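Local coordinates for protein stiv-a81 (Sulfolobus Turreted Icosahedral Virus, PDB 3RKL) that is of unknown function but forms helical bundles, in which pairs of helices from several copies of the viral protein pack together, at residues F20-L25 against T72-D77; E44-Y49 against T55-L60. The protein carries 1 engineered substitution. All blocks are in the same frame, centred on the assembly; numbering follows the deposited sequence.

Contact 1: F20-L25 against T72-D77; sequences FVLSNL and TSMFID. Engineered in segment 72-77: Met74 (natural residue Leu).
Where the strand 18-21 gives way to helix 25-46, Leu22 and Leu25 pack on helix 55-80, both against Met74 and Leu25 also against Phe75. Met74, an engineered selenomethionine in place of the natural leucine, touches both leucines with the end of its chain. Its chain is bent at its last torsion (chi3 53°), which turns the methyl back, and CE comes 3.6 Å from Leu25 CD2 and 4.0 Å from Leu22 CB. Met74 SE rests 4.0 Å from Leu22 CD2. The Leu25 and Met74 side chains cross at about a right angle, and Leu25 uses both branches: CD2 meets the end of Met74, while CD1 lies 3.7 Å from Met74 CB, at the root of that chain, and from Phe75 N. The contact joins the link between the three-stranded antiparallel sheet and helix 25-46 to the later part of helix 55-80, the second helix of the antiparallel helical hairpin. Asn24 is the N-cap of helix 25-46, though the bond from Glu27 N to its OD1 is weak. Aliphatic leucines suit the inner side of this turn, with polar Ser23 and Asn24 outside. Phe75 meets Leu25 CB through ring atom CD1 (3.8 Å), and its ring also meets Tyr58 of the second subunit.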
loop_
_atom_site.group_PDB
_atom_site.type_symbol
_atom_site.label_atom_id
_atom_site.label_comp_id
_atom_site.label_asym_id
_atom_site.label_seq_id
_atom_site.Cartn_x
_atom_site.Cartn_y
_atom_site.Cartn_z
ATOM N N PHE A 20 6.404 29.385 5.572
ATOM C CA PHE A 20 6.084 28.014 5.986
ATOM C C PHE A 20 7.018 27.551 7.101
ATOM O O PHE A 20 8.232 27.499 6.914
ATOM C CB PHE A 20 6.197 27.073 4.795
ATOM C CG PHE A 20 5.626 25.706 5.038
ATOM C CD1 PHE A 20 4.264 25.476 4.894
ATOM C CD2 PHE A 20 6.446 24.643 5.384
ATOM C CE1 PHE A 20 3.733 24.212 5.104
ATOM C CE2 PHE A 20 5.917 23.381 5.601
ATOM C CZ PHE A 20 4.558 23.170 5.458
ATOM N N VAL A 21 6.435 27.238 8.258
ATOM C CA VAL A 21 7.201 26.895 9.457
ATOM C C VAL A 21 7.298 25.392 9.656
ATOM O O VAL A 21 6.283 24.693 9.704
ATOM C CB VAL A 21 6.574 27.528 10.710
ATOM C CG1 VAL A 21 7.382 27.156 11.950
ATOM C CG2 VAL A 21 6.487 29.042 10.545
ATOM N N LEU A 22 8.530 24.902 9.772
ATOM C CA LEU A 22 8.778 23.498 10.055
ATOM C C LEU A 22 8.927 23.315 11.562
ATOM O O LEU A 22 9.450 24.193 12.251
ATOM C CB LEU A 22 10.027 23.005 9.311
ATOM C CG LEU A 22 9.940 22.854 7.787
ATOM C CD1 LEU A 22 8.747 22.000 7.365
ATOM C CD2 LEU A 22 9.907 24.196 7.077
ATOM N N SER A 23 8.439 22.195 12.079
ATOM C CA SER A 23 8.509 21.923 13.529
ATOM C C SER A 23 9.073 20.550 13.908
ATOM O O SER A 23 9.518 20.348 15.042
ATOM C CB SER A 23 7.122 22.092 14.160
ATOM O OG SER A 23 6.263 21.022 13.803
ATOM N N ASN A 24 9.005 19.596 12.988
ATOM C CA ASN A 24 9.566 18.269 13.199
ATOM C C ASN A 24 10.086 17.792 11.867
ATOM O O ASN A 24 9.324 17.209 11.099
ATOM C CB ASN A 24 8.488 17.315 13.729
ATOM C CG ASN A 24 9.026 15.925 14.044
ATOM O OD1 ASN A 24 10.092 15.519 13.567
ATOM N ND2 ASN A 24 8.276 15.180 14.848
ATOM N N LEU A 25 11.365 18.050 11.589
ATOM C CA LEU A 25 11.903 17.856 10.237
ATOM C C LEU A 25 11.703 16.436 9.710
ATOM O O LEU A 25 11.247 16.258 8.579
ATOM C CB LEU A 25 13.370 18.272 10.131
ATOM C CG LEU A 25 13.663 19.766 10.274
ATOM C CD1 LEU A 25 15.161 20.054 10.188
ATOM C CD2 LEU A 25 12.896 20.565 9.210
ATOM N N THR A 72 14.643 19.603 3.712
ATOM C CA THR A 72 15.792 18.709 3.602
ATOM C C THR A 72 17.126 19.451 3.771
ATOM O O THR A 72 18.088 18.876 4.241
ATOM C CB THR A 72 15.805 17.923 2.283
ATOM O OG1 THR A 72 15.923 18.825 1.179
ATOM C CG2 THR A 72 14.542 17.064 2.157
ATOM N N SER A 73 17.169 20.719 3.386
ATOM C CA SER A 73 18.374 21.516 3.598
ATOM C C SER A 73 18.608 21.704 5.084
ATOM O O SER A 73 19.729 21.537 5.574
ATOM C CB SER A 73 18.263 22.879 2.918
ATOM O OG SER A 73 19.496 23.574 3.014
HETATM N N MSE A 74 17.543 22.064 5.791
HETATM C CA MSE A 74 17.612 22.244 7.253
HETATM C C MSE A 74 18.049 20.945 7.942
HETATM O O MSE A 74 18.782 20.963 8.932
HETATM C CB MSE A 74 16.251 22.673 7.807
HETATM C CG MSE A 74 15.750 24.031 7.343
HETATM SE SE MSE A 74 13.845 24.315 7.801
HETATM C CE MSE A 74 13.946 23.921 9.714
ATOM N N PHE A 75 17.568 19.819 7.417
ATOM C CA PHE A 75 17.831 18.486 7.970
ATOM C C PHE A 75 19.319 18.142 7.893
ATOM O O PHE A 75 19.891 17.643 8.854
ATOM C CB PHE A 75 16.945 17.481 7.212
ATOM C CG PHE A 75 16.688 16.162 7.915
ATOM C CD1 PHE A 75 16.300 16.092 9.239
ATOM C CD2 PHE A 75 16.721 14.987 7.176
ATOM C CE1 PHE A 75 16.010 14.868 9.828
ATOM C CE2 PHE A 75 16.430 13.771 7.748
ATOM C CZ PHE A 75 16.082 13.707 9.081
ATOM N N ILE A 76 19.958 18.425 6.761
ATOM C CA ILE A 76 21.370 18.076 6.606
ATOM C C ILE A 76 22.288 19.040 7.350
ATOM O O ILE A 76 23.289 18.619 7.930
ATOM C CB ILE A 76 21.804 17.905 5.119
ATOM C CG1 ILE A 76 23.320 17.683 5.046
ATOM C CG2 ILE A 76 21.416 19.084 4.273
ATOM C CD1 ILE A 76 23.770 17.140 3.722
ATOM N N ASP A 77 21.950 20.327 7.333
ATOM C CA ASP A 77 22.682 21.324 8.107
ATOM C C ASP A 77 22.686 20.932 9.581
ATOM O O ASP A 77 23.719 20.987 10.248
ATOM C CB ASP A 77 22.032 22.700 7.965
ATOM C CG ASP A 77 22.248 23.326 6.596
ATOM O OD1 ASP A 77 22.871 22.703 5.709
ATOM O OD2 ASP A 77 21.762 24.458 6.404
#

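Contact 2: E44-Y49 against T55-L60; sequences EKLSQY and TELYNL
Leu46 and Leu57 meet methyl to methyl at the closed end of the helical hairpin, their CD1 atoms only 3.5 Å apart. That is tighter than usual van der Waals contact for two carbons, yet the CA atoms stand 10.4 Å from each other, and the two side chains bridge that gap. In both leucines CG stands anti to the carbonyl carbon (chi1 -74° for Leu46 and -69° for Leu57); each side chain reaches toward the facing segment, and they cross at about a right angle. Leucine suits both places, being long enough to span the interval and purely apolar, which suits a buried place with apolar neighbours.

The other side is much looser. Ser47 OG and Tyr58 OH come no nearer than 4.5 Å, and no bond joins them; Ser47, which is exposed, instead hydrogen-bonds through OG to Ile43 O one turn back. Tyr58 starts from a backbone position that does not face the partner, but its long ring carries the hydroxyl toward it. Beyond Ser47 the chain turns away, and there Gln48 NE2 donates to Lys45 O at 2.7 Å, with a bent N-H...O angle of 141°. Since Gln48 N also donates to that oxygen, backbone and side chain grip one carbonyl.

Val53 of the connecting loop touches Leu46, Ser47 and Tyr58, while Leu39 and Ile43 of helix 25-46 also touch Leu57. Leu57 also packs on Leu57 of the third subunit, so the hairpin end of helices 25-46 and 55-80 joins the larger helical assembly.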
loop_
_atom_site.group_PDB
_atom_site.type_symbol
_atom_site.label_atom_id
_atom_site.label_comp_id
_atom_site.label_asym_id
_atom_site.label_seq_id
_atom_site.Cartn_x
_atom_site.Cartn_y
_atom_site.Cartn_z
ATOM N N GLU A 44 -2.440 14.010 -12.626
ATOM C CA GLU A 44 -2.417 12.982 -13.656
ATOM C C GLU A 44 -3.807 12.406 -13.919
ATOM O O GLU A 44 -4.229 12.250 -15.065
ATOM C CB GLU A 44 -1.474 11.852 -13.248
ATOM C CG GLU A 44 -1.310 10.801 -14.329
ATOM C CD GLU A 44 -0.525 9.581 -13.884
ATOM O OE1 GLU A 44 -0.074 9.514 -12.724
ATOM O OE2 GLU A 44 -0.387 8.663 -14.710
ATOM N N LYS A 45 -4.515 12.090 -12.841
ATOM C CA LYS A 45 -5.824 11.471 -12.948
ATOM C C LYS A 45 -6.862 12.457 -13.477
ATOM O O LYS A 45 -7.694 12.097 -14.316
ATOM C CB LYS A 45 -6.276 10.912 -11.583
ATOM C CG LYS A 45 -5.461 9.704 -11.113
ATOM C CD LYS A 45 -5.408 8.573 -12.143
ATOM C CE LYS A 45 -4.628 7.380 -11.596
ATOM N NZ LYS A 45 -4.667 6.213 -12.521
ATOM N N LEU A 46 -6.797 13.703 -13.016
ATOM C CA LEU A 46 -7.736 14.727 -13.500
ATOM C C LEU A 46 -7.518 15.005 -14.980
ATOM O O LEU A 46 -8.458 15.337 -15.709
ATOM C CB LEU A 46 -7.612 16.026 -12.709
ATOM C CG LEU A 46 -8.202 16.016 -11.302
ATOM C CD1 LEU A 46 -7.791 17.273 -10.565
ATOM C CD2 LEU A 46 -9.716 15.897 -11.358
ATOM N N SER A 47 -6.276 14.853 -15.427
ATOM C CA SER A 47 -5.932 15.100 -16.831
ATOM C C SER A 47 -6.615 14.156 -17.829
ATOM O O SER A 47 -6.717 14.481 -19.015
ATOM C CB SER A 47 -4.407 15.054 -17.018
ATOM O OG SER A 47 -3.797 16.135 -16.344
ATOM N N GLN A 48 -7.085 13.005 -17.350
ATOM C CA GLN A 48 -7.899 12.078 -18.155
ATOM C C GLN A 48 -9.188 12.730 -18.660
ATOM O O GLN A 48 -9.682 12.402 -19.739
ATOM C CB GLN A 48 -8.320 10.859 -17.317
ATOM C CG GLN A 48 -7.197 10.029 -16.698
ATOM C CD GLN A 48 -7.700 8.996 -15.665
ATOM O OE1 GLN A 48 -7.450 7.798 -15.826
ATOM N NE2 GLN A 48 -8.404 9.462 -14.599
ATOM N N TYR A 49 -9.730 13.641 -17.856
ATOM C CA TYR A 49 -11.034 14.265 -18.112
ATOM C C TYR A 49 -10.976 15.761 -18.369
ATOM O O TYR A 49 -11.871 16.314 -19.009
ATOM C CB TYR A 49 -11.978 13.981 -16.948
ATOM C CG TYR A 49 -12.286 12.508 -16.821
ATOM C CD1 TYR A 49 -13.136 11.885 -17.724
ATOM C CD2 TYR A 49 -11.707 11.732 -15.822
ATOM C CE1 TYR A 49 -13.413 10.539 -17.634
ATOM C CE2 TYR A 49 -11.979 10.376 -15.722
ATOM C CZ TYR A 49 -12.837 9.790 -16.637
ATOM O OH TYR A 49 -13.118 8.462 -16.566
ATOM N N THR A 55 -4.942 25.610 -12.305
ATOM C CA THR A 55 -3.606 26.146 -12.023
ATOM C C THR A 55 -3.261 26.084 -10.546
ATOM O O THR A 55 -2.089 25.944 -10.186
ATOM C CB THR A 55 -3.477 27.618 -12.482
ATOM O OG1 THR A 55 -3.728 27.700 -13.888
ATOM C CG2 THR A 55 -2.082 28.149 -12.186
ATOM N N GLU A 56 -4.277 26.195 -9.692
ATOM C CA GLU A 56 -4.065 26.106 -8.251
ATOM C C GLU A 56 -3.380 24.801 -7.858
ATOM O O GLU A 56 -2.555 24.797 -6.943
ATOM C CB GLU A 56 -5.381 26.231 -7.480
ATOM C CG GLU A 56 -5.211 26.282 -5.968
ATOM C CD GLU A 56 -4.299 27.414 -5.513
ATOM O OE1 GLU A 56 -4.704 28.588 -5.638
ATOM O OE2 GLU A 56 -3.177 27.126 -5.030
ATOM N N LEU A 57 -3.730 23.692 -8.520
ATOM C CA LEU A 57 -3.099 22.403 -8.208
ATOM C C LEU A 57 -1.613 22.391 -8.565
ATOM O O LEU A 57 -0.804 21.879 -7.792
ATOM C CB LEU A 57 -3.828 21.226 -8.878
ATOM C CG LEU A 57 -5.230 20.907 -8.329
ATOM C CD1 LEU A 57 -5.791 19.684 -9.033
ATOM C CD2 LEU A 57 -5.208 20.667 -6.831
ATOM N N TYR A 58 -1.255 22.960 -9.716
ATOM C CA TYR A 58 0.160 23.067 -10.119
ATOM C C TYR A 58 0.948 23.986 -9.173
ATOM O O TYR A 58 2.117 23.711 -8.846
ATOM C CB TYR A 58 0.313 23.562 -11.560
ATOM C CG TYR A 58 -0.190 22.602 -12.621
ATOM C CD1 TYR A 58 0.646 21.674 -13.206
ATOM C CD2 TYR A 58 -1.513 22.653 -13.054
ATOM C CE1 TYR A 58 0.173 20.791 -14.183
ATOM C CE2 TYR A 58 -1.992 21.780 -14.031
ATOM C CZ TYR A 58 -1.144 20.857 -14.589
ATOM O OH TYR A 58 -1.620 19.989 -15.550
ATOM N N ASN A 59 0.302 25.076 -8.756
ATOM C CA ASN A 59 0.873 26.014 -7.789
ATOM C C ASN A 59 1.143 25.336 -6.439
ATOM O O ASN A 59 2.245 25.464 -5.901
ATOM C CB ASN A 59 -0.047 27.231 -7.602
ATOM C CG ASN A 59 -0.055 28.154 -8.809
ATOM O OD1 ASN A 59 0.942 28.275 -9.513
ATOM N ND2 ASN A 59 -1.186 28.817 -9.045
ATOM N N LEU A 60 0.154 24.603 -5.920
ATOM C CA LEU A 60 0.313 23.856 -4.658
ATOM C C LEU A 60 1.445 22.847 -4.762
ATOM O O LEU A 60 2.247 22.685 -3.843
ATOM C CB LEU A 60 -0.969 23.101 -4.291
ATOM C CG LEU A 60 -2.151 23.868 -3.703
ATOM C CD1 LEU A 60 -3.356 22.940 -3.641
ATOM C CD2 LEU A 60 -1.823 24.421 -2.323
#

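In the fold
The two contacts lie on opposite sides of the chain's centre, their own centres about 27 Å apart and their nearest atoms about 9 Å, so they do not touch. Both use helix 55-80: contact 2 takes its beginning and contact 1 a part near its end. Helix 25-46, which follows strand 18-21, connects the other sides. Contact 2 is therefore nested in the loop closed by contact 1, so helix 55-80 meets the end of helix 25-46 near the turn of the hairpin and the link from strand 18-21 near its other end. Both regions also touch the second subunit, consistent with the hairpin serving as the building unit of the helical bundle.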